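Local coordinates for protein coatomer subunit delta (Saccharomyces cerevisiae, PDB 5FJZ) that is a subunit of the COPI coat whose mu-homology domain binds the tryptophan motif of Dsl1, and probably supports retrograde Golgi-to-ER transport, at residues A[21-26]-A[36-41]; A[157-162]-A[207-212]; A[14-19]-A[257-262]; A[148-153]-A[224-229]; A[58-63]-A[240-245]. One frame throughout, in Å; residues are numbered along the deposited sequence.

Contact 1: residues A[21-26]-A[36-41]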
# COMPACT_ATOMS: atom_id res chain seq x y z
N GLU A 21 -12.63 17.51 1.82
CA GLU A 21 -12.26 17.41 0.40
C GLU A 21 -10.77 17.38 0.19
O GLU A 21 -9.97 18.03 0.95
CB GLU A 21 -12.93 18.49 -0.47
CG GLU A 21 -14.43 18.27 -0.43
CD GLU A 21 -15.26 19.28 -1.17
OE1 GLU A 21 -14.79 20.44 -1.32
OE2 GLU A 21 -16.37 18.89 -1.64
N VAL A 22 -10.35 16.52 -0.72
CA VAL A 22 -8.94 16.34 -1.08
C VAL A 22 -8.75 16.54 -2.57
O VAL A 22 -9.52 16.06 -3.36
CB VAL A 22 -8.48 14.91 -0.75
CG1 VAL A 22 -7.05 14.66 -1.19
CG2 VAL A 22 -8.63 14.64 0.71
N ILE A 23 -7.75 17.36 -2.93
CA ILE A 23 -7.55 17.78 -4.31
C ILE A 23 -6.21 17.27 -4.79
O ILE A 23 -5.19 17.58 -4.16
CB ILE A 23 -7.73 19.30 -4.51
CG1 ILE A 23 -7.53 19.74 -5.99
CG2 ILE A 23 -6.84 20.11 -3.57
CD1 ILE A 23 -8.62 19.26 -6.89
N ASN A 24 -6.22 16.60 -5.93
CA ASN A 24 -5.07 16.28 -6.72
C ASN A 24 -5.07 17.18 -7.98
O ASN A 24 -6.16 17.43 -8.61
CB ASN A 24 -5.07 14.84 -7.24
CG ASN A 24 -5.05 13.77 -6.14
OD1 ASN A 24 -5.80 12.81 -6.21
ND2 ASN A 24 -4.30 13.95 -5.15
N ALA A 25 -3.89 17.63 -8.35
CA ALA A 25 -3.74 18.43 -9.55
C ALA A 25 -2.31 18.27 -10.08
O ALA A 25 -1.32 18.23 -9.28
CB ALA A 25 -4.07 19.88 -9.25
N GLU A 26 -2.14 18.22 -11.39
CA GLU A 26 -0.82 18.18 -12.03
C GLU A 26 -0.65 19.24 -13.14
O GLU A 26 -1.59 19.48 -13.95
CB GLU A 26 -0.57 16.78 -12.63
CG GLU A 26 0.79 16.60 -13.33
CD GLU A 26 1.16 15.15 -13.67
OE1 GLU A 26 0.58 14.23 -13.03
OE2 GLU A 26 2.04 14.95 -14.54
N SER A 36 -6.75 16.99 -12.88
CA SER A 36 -7.13 17.23 -11.54
C SER A 36 -8.18 16.21 -11.10
O SER A 36 -8.91 15.63 -11.90
CB SER A 36 -7.55 18.71 -11.23
OG SER A 36 -8.61 19.14 -12.08
N GLU A 37 -8.28 16.03 -9.80
CA GLU A 37 -9.21 15.12 -9.21
C GLU A 37 -9.49 15.51 -7.79
O GLU A 37 -8.58 15.68 -6.96
CB GLU A 37 -8.69 13.69 -9.28
CG GLU A 37 -9.58 12.66 -8.55
CD GLU A 37 -8.86 11.34 -8.28
OE1 GLU A 37 -7.67 11.32 -7.85
OE2 GLU A 37 -9.49 10.29 -8.52
N LEU A 38 -10.76 15.71 -7.51
CA LEU A 38 -11.25 16.07 -6.21
C LEU A 38 -12.00 14.86 -5.60
O LEU A 38 -12.92 14.34 -6.21
CB LEU A 38 -12.16 17.31 -6.32
CG LEU A 38 -12.98 17.99 -5.19
CD1 LEU A 38 -13.90 17.08 -4.29
CD2 LEU A 38 -12.17 18.93 -4.31
N LYS A 39 -11.72 14.57 -4.35
CA LYS A 39 -12.43 13.50 -3.61
C LYS A 39 -13.01 14.03 -2.42
O LYS A 39 -12.36 14.86 -1.71
CB LYS A 39 -11.44 12.38 -3.28
CG LYS A 39 -10.98 11.63 -4.50
CD LYS A 39 -9.83 10.65 -4.16
CE LYS A 39 -10.31 9.23 -4.00
NZ LYS A 39 -9.18 8.28 -4.33
N GLY A 40 -14.25 13.68 -2.11
CA GLY A 40 -14.84 14.20 -0.85
C GLY A 40 -15.52 13.15 -0.03
O GLY A 40 -15.95 12.17 -0.58
N VAL A 41 -15.66 13.43 1.25
CA VAL A 41 -16.44 12.58 2.13
C VAL A 41 -17.16 13.42 3.11
O VAL A 41 -16.63 14.45 3.62
CB VAL A 41 -15.50 11.49 2.82
CG1 VAL A 41 -14.54 12.11 3.82
CG2 VAL A 41 -16.31 10.51 3.66
O HOH W 1 -8.08 13.76 -4.98
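Glu21 and Leu38 meet on the buried face of an antiparallel strand pair, their side chains crossing at a slant: Leu38 CD2 lies 3.9 Å from Glu21 CB, while Leu38 CD1 runs along the far half of the glutamate. The polar bonds of that carboxylate lie outside the pair, Glu21 OE2 being taken by Thr237 and by the indole N-H of Trp109, so this buried carboxylate is satisfied from elsewhere in the domain. Next along the same face, Ile23 carries CG1 anti to its backbone N (chi1 -180°), which brings CD1 back over the neighbouring strand, 3.6 Å from Glu37 O and 4.1 Å from Leu38 CB. On the other face Asn24 and Glu37 lie side by side and point the same way, the amide and carboxylate planes turned 46° apart; Glu37 OE2 forms a salt bridge with Arg110. Beneath them the backbone is laced by nearly straight bonds, Val22 N to Lys39 O at 2.8 Å and Asn24 N to Glu37 O at 2.7 Å, each answered by its reciprocal. A water sits 2.8 Å from Glu37 O and also near Val22 O. This is the antiparallel ladder of a beta hairpin, formed by strands 15-27 and 33-46 inside the mixed sheet of the mu-homology domain.

Contact 2: residues A[157-162]-A[207-212]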
# COMPACT_ATOMS: atom_id res chain seq x y z
N PHE A 157 6.26 24.13 -0.26
CA PHE A 157 6.78 23.65 -1.56
C PHE A 157 7.98 22.73 -1.38
O PHE A 157 8.91 23.07 -0.61
CB PHE A 157 7.18 24.87 -2.43
CG PHE A 157 6.05 25.83 -2.64
CD1 PHE A 157 5.79 26.82 -1.66
CD2 PHE A 157 5.32 25.81 -3.78
CE1 PHE A 157 4.71 27.69 -1.83
CE2 PHE A 157 4.25 26.66 -3.98
CZ PHE A 157 3.98 27.63 -3.00
N THR A 158 7.95 21.59 -2.02
CA THR A 158 9.03 20.58 -1.87
C THR A 158 9.69 20.34 -3.22
O THR A 158 9.05 20.10 -4.21
CB THR A 158 8.53 19.25 -1.20
OG1 THR A 158 8.04 19.66 0.06
CG2 THR A 158 9.68 18.26 -1.07
N ILE A 159 11.00 20.44 -3.22
CA ILE A 159 11.85 20.20 -4.32
C ILE A 159 12.62 18.93 -4.03
O ILE A 159 13.28 18.84 -2.98
CB ILE A 159 12.91 21.37 -4.54
CG1 ILE A 159 12.23 22.71 -4.46
CG2 ILE A 159 13.60 21.16 -5.87
CD1 ILE A 159 11.10 22.91 -5.45
N PRO A 160 12.61 17.94 -4.97
CA PRO A 160 13.21 16.58 -4.74
C PRO A 160 14.74 16.43 -4.90
O PRO A 160 15.24 15.50 -5.55
CB PRO A 160 12.49 15.73 -5.72
CG PRO A 160 12.24 16.67 -6.85
CD PRO A 160 11.86 17.97 -6.21
N VAL A 161 15.46 17.28 -4.17
CA VAL A 161 16.90 17.30 -4.21
C VAL A 161 17.35 17.49 -2.80
O VAL A 161 16.57 17.92 -1.94
CB VAL A 161 17.45 18.38 -5.18
CG1 VAL A 161 17.10 18.07 -6.59
CG2 VAL A 161 17.00 19.74 -4.80
N PHE A 162 18.59 17.12 -2.53
CA PHE A 162 19.15 17.29 -1.18
C PHE A 162 20.51 18.00 -1.34
O PHE A 162 21.53 17.31 -1.51
CB PHE A 162 19.45 15.89 -0.55
CG PHE A 162 18.21 15.08 -0.26
CD1 PHE A 162 17.57 14.42 -1.28
CD2 PHE A 162 17.63 15.11 0.96
CE1 PHE A 162 16.38 13.74 -1.07
CE2 PHE A 162 16.43 14.47 1.19
CZ PHE A 162 15.81 13.77 0.18
N PHE A 207 13.99 31.25 -5.23
CA PHE A 207 15.15 30.76 -4.49
C PHE A 207 16.15 30.19 -5.41
O PHE A 207 15.85 29.90 -6.58
CB PHE A 207 14.70 29.74 -3.40
CG PHE A 207 13.92 28.62 -3.97
CD1 PHE A 207 12.57 28.79 -4.32
CD2 PHE A 207 14.52 27.49 -4.30
CE1 PHE A 207 11.86 27.74 -4.91
CE2 PHE A 207 13.83 26.46 -4.91
CZ PHE A 207 12.47 26.58 -5.20
N THR A 208 17.36 29.97 -4.88
CA THR A 208 18.39 29.30 -5.54
C THR A 208 18.74 28.01 -4.80
O THR A 208 18.89 28.03 -3.62
CB THR A 208 19.64 30.21 -5.59
OG1 THR A 208 19.30 31.45 -6.25
CG2 THR A 208 20.72 29.54 -6.41
N ILE A 209 18.83 26.95 -5.54
CA ILE A 209 19.05 25.62 -4.99
C ILE A 209 19.98 24.88 -5.90
O ILE A 209 19.92 24.98 -7.12
CB ILE A 209 17.69 24.87 -4.80
CG1 ILE A 209 17.89 23.57 -4.00
CG2 ILE A 209 17.02 24.57 -6.13
CD1 ILE A 209 16.54 22.98 -3.49
N GLU A 210 20.88 24.07 -5.30
CA GLU A 210 21.78 23.18 -6.07
C GLU A 210 21.06 21.95 -6.61
O GLU A 210 20.34 21.32 -5.88
CB GLU A 210 22.91 22.64 -5.20
CG GLU A 210 24.02 23.63 -4.89
CD GLU A 210 25.18 22.96 -4.18
OE1 GLU A 210 25.03 21.80 -3.69
OE2 GLU A 210 26.26 23.60 -4.11
N ALA A 211 21.31 21.60 -7.88
CA ALA A 211 20.87 20.39 -8.47
C ALA A 211 21.80 20.06 -9.61
O ALA A 211 22.40 20.97 -10.19
CB ALA A 211 19.44 20.57 -9.02
N PRO A 212 21.88 18.77 -9.99
CA PRO A 212 22.81 18.39 -11.05
C PRO A 212 22.37 18.73 -12.46
O PRO A 212 23.23 18.92 -13.33
CB PRO A 212 22.93 16.86 -10.88
CG PRO A 212 21.77 16.42 -10.06
CD PRO A 212 21.35 17.62 -9.26
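Ile159 can be followed outward from its backbone to see how two sheets are zipped together without polar bonds between these segments. Its CB already touches the partner, 4.1 Å from Ile209 CD1, and the CG2 branch stays by the same methyl as the two isoleucines slide past each other in opposite directions. The other branch turns to the aromatic ring: CG1 lies 3.9 Å from Phe207 CZ, and CD1 ends at the same distance from that ring atom, approaching obliquely. With chi1 of -47° CG1 stands anti to the carbonyl carbon, which leaves one branch for each neighbour. Such interlocking is the packing of a beta sandwich: strand 155-159 belongs to the long mixed sheet, strand 202-210 to a four-stranded antiparallel one, and the apolar chains fill the space between. Phe157 and Phe207 both reach Ile142 of strand 137-146, continuing the same core.

Beyond Ile159 the chain bends through an inverse gamma turn centred on Pro160, closed by Val161 N donating to Ile159 O at 2.9 Å. The turn sets Val161 facing the second segment again. Val161 and Ile209 reach toward each other tip to tip, CG2 against CD1 at 3.5 Å, helped by the extended isoleucine, whose CD1 is swung outward (chi2 166°). Val161 CG2 also rests 3.8 Å from Glu210 O, whereas CG1 turns to Ala211 CB at 4.2 Å. The next residue, Phe162, points away from this core and packs against an aromatic side chain of the bound peptide.

Contact 3: residues A[14-19]-A[257-262]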
# COMPACT_ATOMS: atom_id res chain seq x y z
N GLY A 14 -22.09 16.69 20.65
CA GLY A 14 -23.25 15.86 20.41
C GLY A 14 -23.25 15.26 19.03
O GLY A 14 -23.05 14.03 18.82
N ILE A 15 -23.49 16.10 18.05
CA ILE A 15 -23.34 15.79 16.63
C ILE A 15 -22.27 16.67 16.04
O ILE A 15 -22.32 17.90 16.15
CB ILE A 15 -24.65 16.01 15.83
CG1 ILE A 15 -25.70 15.00 16.31
CG2 ILE A 15 -24.41 15.81 14.34
CD1 ILE A 15 -27.05 15.13 15.68
N LEU A 16 -21.32 16.04 15.33
CA LEU A 16 -20.34 16.79 14.56
C LEU A 16 -20.26 16.24 13.19
O LEU A 16 -19.98 15.03 13.02
CB LEU A 16 -18.95 16.75 15.25
CG LEU A 16 -17.82 17.47 14.51
CD1 LEU A 16 -18.03 19.00 14.50
CD2 LEU A 16 -16.52 17.20 15.21
N ILE A 17 -20.47 17.12 12.19
CA ILE A 17 -20.41 16.73 10.80
C ILE A 17 -19.15 17.31 10.17
O ILE A 17 -18.86 18.50 10.34
CB ILE A 17 -21.68 17.23 10.04
CG1 ILE A 17 -22.95 16.52 10.56
CG2 ILE A 17 -21.49 17.05 8.56
CD1 ILE A 17 -24.20 17.28 10.23
N SER A 18 -18.36 16.46 9.49
CA SER A 18 -17.13 16.88 8.86
C SER A 18 -17.27 16.70 7.36
O SER A 18 -17.58 15.61 6.88
CB SER A 18 -15.96 16.07 9.39
OG SER A 18 -14.77 16.51 8.77
N ILE A 19 -17.03 17.78 6.59
CA ILE A 19 -17.06 17.68 5.17
C ILE A 19 -15.63 17.86 4.67
O ILE A 19 -15.03 18.98 4.83
CB ILE A 19 -17.98 18.78 4.58
CG1 ILE A 19 -19.41 18.63 5.12
CG2 ILE A 19 -18.00 18.74 3.07
CD1 ILE A 19 -20.33 19.81 4.81
N ASP A 257 -22.80 20.73 14.92
CA ASP A 257 -21.76 21.59 14.39
C ASP A 257 -21.19 20.96 13.14
O ASP A 257 -21.37 19.74 12.90
CB ASP A 257 -20.66 21.67 15.43
CG ASP A 257 -20.53 23.02 16.10
OD1 ASP A 257 -21.53 23.47 16.66
OD2 ASP A 257 -19.42 23.63 16.10
N VAL A 258 -20.49 21.76 12.34
CA VAL A 258 -19.94 21.35 11.06
C VAL A 258 -18.52 21.89 10.98
O VAL A 258 -18.29 23.07 11.33
CB VAL A 258 -20.76 21.92 9.93
CG1 VAL A 258 -20.16 21.60 8.55
CG2 VAL A 258 -22.22 21.42 9.97
N ILE A 259 -17.61 21.02 10.55
CA ILE A 259 -16.28 21.38 10.13
C ILE A 259 -16.14 21.12 8.64
O ILE A 259 -16.47 20.01 8.18
CB ILE A 259 -15.26 20.58 10.89
CG1 ILE A 259 -15.29 20.97 12.34
CG2 ILE A 259 -13.84 20.75 10.27
CD1 ILE A 259 -14.49 20.08 13.25
N THR A 260 -15.67 22.11 7.84
CA THR A 260 -15.25 21.86 6.46
C THR A 260 -13.74 21.94 6.29
O THR A 260 -13.07 22.68 7.04
CB THR A 260 -15.80 22.80 5.41
OG1 THR A 260 -15.42 24.14 5.77
CG2 THR A 260 -17.28 22.69 5.34
N SER A 261 -13.20 21.12 5.41
CA SER A 261 -11.70 21.09 5.14
C SER A 261 -11.39 20.84 3.67
O SER A 261 -12.19 20.22 2.93
CB SER A 261 -10.92 20.08 5.98
OG SER A 261 -11.53 18.81 5.91
N LEU A 262 -10.20 21.32 3.25
CA LEU A 262 -9.62 21.08 1.91
C LEU A 262 -8.13 20.92 2.08
O LEU A 262 -7.52 21.68 2.88
CB LEU A 262 -9.88 22.25 0.98
CG LEU A 262 -9.33 22.12 -0.44
CD1 LEU A 262 -10.07 21.10 -1.25
CD2 LEU A 262 -9.40 23.49 -1.12
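Strands 15-19 and 257-262 run side by side in the same direction, their axes 4.6 Å apart at closest approach and 19° from parallel. They form the parallel step of an otherwise antiparallel mixed sheet, where the first strand of the mu-homology domain is laid beside the last. Five backbone bonds zigzag between them as a parallel ladder requires, each residue with an odd number in the first strand serving the second: Asp257 N donates to Ile15 O at 3.1 Å, Ile17 N to Asp257 O, Ile259 N to Ile17 O at 2.8 Å, Ile19 N to Ile259 O, and Ser261 N to Ile19 O.

On one face Leu16 is extended from the backbone with CG anti to N (chi1 178°), which carries its two methyls across to the other strand. CD1 lies 3.9 Å from Asp257 CB and equally far from Ile259 CD1, so a single leucine methyl bridges two residues on the same face; CD2 sits beside that isoleucine methyl too. Asp257 has two conformers, and in the one described its polar end turns elsewhere, to a salt bridge with Arg229 on the neighbouring strand.

On the opposite face the side chains meet through carbon atoms. Ile17 packs not only on its strand partner but also on Ile241 and Val244 of strand 241-246, which covers part of this side. Ile19 crosses Val258 at a slant, CD1 to CG1 at 4.1 Å, and its CB rests 4.0 Å from Thr260 CG2.

Contact 4: residues A[148-153]-A[224-229]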
# COMPACT_ATOMS: atom_id res chain seq x y z
N LEU A 148 -9.15 30.92 -4.03
CA LEU A 148 -9.93 30.77 -2.85
C LEU A 148 -10.34 32.12 -2.25
O LEU A 148 -9.63 33.12 -2.42
CB LEU A 148 -9.13 30.01 -1.79
CG LEU A 148 -8.88 28.56 -2.16
CD1 LEU A 148 -7.99 27.96 -1.10
CD2 LEU A 148 -10.18 27.79 -2.22
N GLU A 149 -11.45 32.10 -1.52
CA GLU A 149 -11.97 33.30 -0.80
C GLU A 149 -11.36 33.44 0.56
O GLU A 149 -11.64 34.42 1.26
CB GLU A 149 -13.49 33.20 -0.61
CG GLU A 149 -14.31 33.09 -1.86
CD GLU A 149 -14.79 34.43 -2.41
OE1 GLU A 149 -14.00 35.37 -2.60
OE2 GLU A 149 -16.02 34.54 -2.64
N THR A 150 -10.57 32.47 0.97
CA THR A 150 -9.91 32.57 2.27
C THR A 150 -8.44 32.35 2.05
O THR A 150 -8.03 31.88 0.99
CB THR A 150 -10.47 31.55 3.30
OG1 THR A 150 -10.22 30.23 2.82
CG2 THR A 150 -11.98 31.74 3.51
N GLU A 151 -7.65 32.77 3.03
CA GLU A 151 -6.20 32.68 2.96
C GLU A 151 -5.78 31.20 3.09
O GLU A 151 -6.48 30.40 3.74
CB GLU A 151 -5.54 33.56 4.03
CG GLU A 151 -5.76 33.15 5.49
CD GLU A 151 -4.64 33.65 6.40
OE1 GLU A 151 -4.13 34.78 6.17
OE2 GLU A 151 -4.21 32.87 7.32
N LEU A 152 -4.67 30.82 2.44
CA LEU A 152 -4.00 29.58 2.77
C LEU A 152 -2.80 29.92 3.64
O LEU A 152 -1.98 30.80 3.28
CB LEU A 152 -3.53 28.87 1.53
CG LEU A 152 -4.57 28.26 0.62
CD1 LEU A 152 -3.90 27.75 -0.62
CD2 LEU A 152 -5.30 27.14 1.33
N ALA A 153 -2.69 29.26 4.79
CA ALA A 153 -1.60 29.51 5.71
C ALA A 153 -0.61 28.36 5.66
O ALA A 153 -1.02 27.21 5.38
CB ALA A 153 -2.12 29.67 7.12
N PHE A 224 -0.80 21.99 1.24
CA PHE A 224 -1.63 22.93 1.93
C PHE A 224 -2.89 22.28 2.46
O PHE A 224 -3.27 21.17 2.07
CB PHE A 224 -2.01 24.11 1.03
CG PHE A 224 -2.81 23.72 -0.23
CD1 PHE A 224 -4.18 23.40 -0.18
CD2 PHE A 224 -2.16 23.59 -1.46
CE1 PHE A 224 -4.88 23.09 -1.31
CE2 PHE A 224 -2.88 23.24 -2.60
CZ PHE A 224 -4.23 22.99 -2.51
N GLN A 225 -3.47 22.93 3.45
CA GLN A 225 -4.63 22.40 4.15
C GLN A 225 -5.31 23.57 4.80
O GLN A 225 -4.67 24.31 5.54
CB GLN A 225 -4.17 21.34 5.19
CG GLN A 225 -5.28 20.57 5.95
CD GLN A 225 -4.80 19.45 6.88
OE1 GLN A 225 -5.56 18.99 7.71
NE2 GLN A 225 -3.54 19.01 6.74
N GLU A 226 -6.61 23.66 4.67
CA GLU A 226 -7.38 24.61 5.50
C GLU A 226 -8.68 24.02 6.02
O GLU A 226 -9.24 23.15 5.39
CB GLU A 226 -7.68 25.89 4.67
CG GLU A 226 -8.64 25.67 3.48
CD GLU A 226 -9.64 26.80 3.26
OE1 GLU A 226 -9.28 27.97 3.54
OE2 GLU A 226 -10.77 26.54 2.75
N SER A 227 -9.15 24.47 7.19
CA SER A 227 -10.44 24.01 7.73
C SER A 227 -11.17 25.13 8.47
O SER A 227 -10.54 26.07 8.99
CB SER A 227 -10.24 22.84 8.65
OG SER A 227 -9.35 23.18 9.68
N THR A 228 -12.49 25.01 8.52
CA THR A 228 -13.36 26.01 9.20
C THR A 228 -14.41 25.24 10.04
O THR A 228 -14.99 24.32 9.55
CB THR A 228 -13.93 27.07 8.22
OG1 THR A 228 -15.29 27.34 8.53
CG2 THR A 228 -13.83 26.68 6.72
N ARG A 229 -14.60 25.63 11.29
CA ARG A 229 -15.71 25.14 12.10
C ARG A 229 -16.80 26.19 12.12
O ARG A 229 -16.56 27.29 12.63
CB ARG A 229 -15.24 24.80 13.51
CG ARG A 229 -16.34 24.20 14.36
CD ARG A 229 -15.71 23.51 15.54
NE ARG A 229 -16.74 22.86 16.33
CZ ARG A 229 -16.59 21.76 17.05
NH1 ARG A 229 -15.41 21.18 17.15
NH2 ARG A 229 -17.63 21.27 17.69
O HOH W 2 -4.55 27.15 5.57
O HOH W 3 -2.75 25.96 3.72
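Segments 148-153 and 224-229 draw together without pairing as strands, the nearest alpha carbons being those of Leu152 and Glu226 at 6.6 Å, with water filling part of the separation. Their one direct polar link is between side chains. Thr150 OG1 donates at 2.6 Å to Glu226 OE1, which accepts on its syn lone pair, on the side of the other carboxylate oxygen. The two side chains cross at about a right angle, and the glutamate reaches the hydroxyl because its chain bends at chi2 (141°) after CG has been placed between the backbone N and the carbonyl carbon. Thr150 is exposed, Glu226 only partly so.

Deeper in, Leu152 supplies the apolar half. Its CD1 hangs over one face of the Phe224 ring, 4.2 Å above the plane and displaced toward the rim, while CD2 approaches Phe224 CD1 at 4.2 Å and comes as near to Glu226 CG. The same ring makes an edge-to-face contact with Tyr267 and touches Ile23, so the leucine packs on a ring already held among core side chains.

Two waters stand in for the missing ladder. One accepts from Ala153 N at 2.9 Å and donates to Gln225 O at 2.8 Å; the second donates to Ala153 O at 2.7 Å and accepts from Gln225 N. A water-mediated junction of this sort takes the place of direct backbone pairing where a connecting segment, here the one entering short strand 152-153, passes alongside strand 220-229 of the long mixed sheet in the mu-homology domain.

Contact 5: residues A[58-63]-A[240-245]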
# COMPACT_ATOMS: atom_id res chain seq x y z
N LEU A 58 -29.13 17.85 3.57
CA LEU A 58 -28.09 18.62 2.90
C LEU A 58 -28.67 19.94 2.41
O LEU A 58 -29.86 20.01 2.14
CB LEU A 58 -27.58 17.84 1.73
CG LEU A 58 -27.03 16.39 2.00
CD1 LEU A 58 -26.46 15.74 0.81
CD2 LEU A 58 -25.97 16.39 3.07
N ALA A 59 -27.81 20.93 2.22
CA ALA A 59 -28.23 22.28 1.74
C ALA A 59 -28.95 22.21 0.40
O ALA A 59 -28.69 21.36 -0.49
CB ALA A 59 -27.06 23.22 1.58
N ASP A 60 -29.98 23.04 0.30
CA ASP A 60 -30.86 23.00 -0.87
C ASP A 60 -30.06 23.35 -2.13
O ASP A 60 -30.43 22.96 -3.26
CB ASP A 60 -31.97 24.01 -0.64
CG ASP A 60 -33.06 23.50 0.29
OD1 ASP A 60 -33.44 22.30 0.13
OD2 ASP A 60 -33.58 24.30 1.13
N SER A 61 -28.95 24.07 -1.95
CA SER A 61 -28.11 24.49 -3.12
C SER A 61 -27.34 23.36 -3.77
O SER A 61 -26.75 23.57 -4.81
CB SER A 61 -27.12 25.60 -2.73
OG SER A 61 -26.30 25.20 -1.63
N ILE A 62 -27.33 22.18 -3.16
CA ILE A 62 -26.52 21.07 -3.71
C ILE A 62 -27.30 20.36 -4.72
O ILE A 62 -28.47 19.95 -4.47
CB ILE A 62 -26.13 20.07 -2.62
CG1 ILE A 62 -25.22 20.79 -1.65
CG2 ILE A 62 -25.43 18.83 -3.20
CD1 ILE A 62 -25.34 20.29 -0.26
N ASP A 63 -26.63 20.03 -5.80
CA ASP A 63 -27.26 19.13 -6.75
C ASP A 63 -26.80 17.65 -6.57
O ASP A 63 -25.80 17.21 -7.15
CB ASP A 63 -26.83 19.57 -8.10
CG ASP A 63 -27.49 18.80 -9.20
OD1 ASP A 63 -28.40 17.97 -9.02
OD2 ASP A 63 -27.08 19.08 -10.37
N ALA A 240 -22.66 21.33 2.01
CA ALA A 240 -23.05 21.99 3.26
C ALA A 240 -24.35 21.33 3.79
O ALA A 240 -25.02 20.62 3.09
CB ALA A 240 -23.28 23.48 3.00
N ILE A 241 -24.65 21.60 5.06
CA ILE A 241 -25.76 21.03 5.76
C ILE A 241 -26.80 22.14 5.99
O ILE A 241 -26.46 23.26 6.38
CB ILE A 241 -25.30 20.53 7.13
CG1 ILE A 241 -24.21 19.47 6.96
CG2 ILE A 241 -26.49 19.96 7.93
CD1 ILE A 241 -24.58 18.27 6.14
N GLN A 242 -28.04 21.77 5.79
CA GLN A 242 -29.19 22.69 6.05
C GLN A 242 -29.73 22.54 7.44
O GLN A 242 -29.97 23.49 8.16
CB GLN A 242 -30.24 22.23 5.10
CG GLN A 242 -31.56 22.86 5.28
CD GLN A 242 -31.88 23.34 3.89
OE1 GLN A 242 -32.68 22.75 3.18
NE2 GLN A 242 -31.11 24.39 3.42
N SER A 243 -29.94 21.29 7.84
CA SER A 243 -30.35 21.05 9.20
C SER A 243 -30.08 19.58 9.54
O SER A 243 -29.81 18.72 8.66
CB SER A 243 -31.83 21.32 9.41
OG SER A 243 -32.58 20.48 8.52
N VAL A 244 -30.22 19.33 10.82
CA VAL A 244 -30.27 17.98 11.33
C VAL A 244 -31.61 17.85 12.14
O VAL A 244 -31.95 18.72 12.93
CB VAL A 244 -29.07 17.71 12.24
CG1 VAL A 244 -29.17 16.28 12.80
CG2 VAL A 244 -27.74 17.83 11.49
N VAL A 245 -32.22 16.67 12.04
CA VAL A 245 -33.57 16.47 12.35
C VAL A 245 -33.72 15.06 12.95
O VAL A 245 -32.99 14.15 12.59
CB VAL A 245 -34.23 16.69 10.96
CG1 VAL A 245 -35.00 15.51 10.42
CG2 VAL A 245 -34.84 18.07 10.83
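A classic beta bulge and a type I turn meet where the small three-stranded antiparallel sheet of the mu-homology domain begins. Gln242 and Ser243 together face Lys57 to make the bulge, at the start of strand 241-246, and the chain after Leu58 folds into the turn from Ala59 to Ile62, closed by Ile62 N donating to Ala59 O at 3.1 Å. Leu58 and Ile241 form the terminal non-hydrogen-bonded pair of the two strands.

One backbone bond ties the turn to the facing segment: Ala59 N donates to Ala240 O at 2.9 Å. The N-H points almost straight at the oxygen, at 169°, but the nitrogen stands 42° out of the carbonyl plane, so the acceptor is met from above. The same carbonyl is crowded by carbon, with Ala59 CB nearby and Ile62 CD1 at 3.4 Å. The two alanine methyls, Ala59 CB and Ala240 CB, touch at 4.0 Å.

On the buried side Leu58 and Ile241 diverge at their CB atoms and cross at a slant farther out, meeting through their ends, Leu58 CD2 to Ile241 CD1 at 3.9 Å. Both also pack on Leu42 of strand 33-46, which joins this little sheet to the long one. The exposed side is polar: the side chains of Asp60 and Gln242 cross there, with the carboxylate and amide planes 65° apart. At the root of that side chain, Gln242 CB lies against the carbonyl of Leu58, 3.7 Å from Leu58 O.

In the fold
Contacts 1 and 3 and the strand 224-229 side of contact 4 are adjacent in the long mixed sheet, with segment 148-153 lying alongside. Strand 15-27 serves contacts 1 and 3, where Glu21 N probably bonds Ser261 O at 3.0 Å; contact 4 joins contact 3 through the Asp257 OD2 to Arg229 NE salt bridge at 2.8 Å, and contact 1 where Ile23 CG2 meets Phe224 CZ. Contact 5 packs against contact 3, Ile17 and Ile19 covering Ile241 and Ala240, with centres 13 Å apart. Contact 2 lies at the other end of the elongated domain, its centre 45 Å from that of contact 5, and borders the bound peptide.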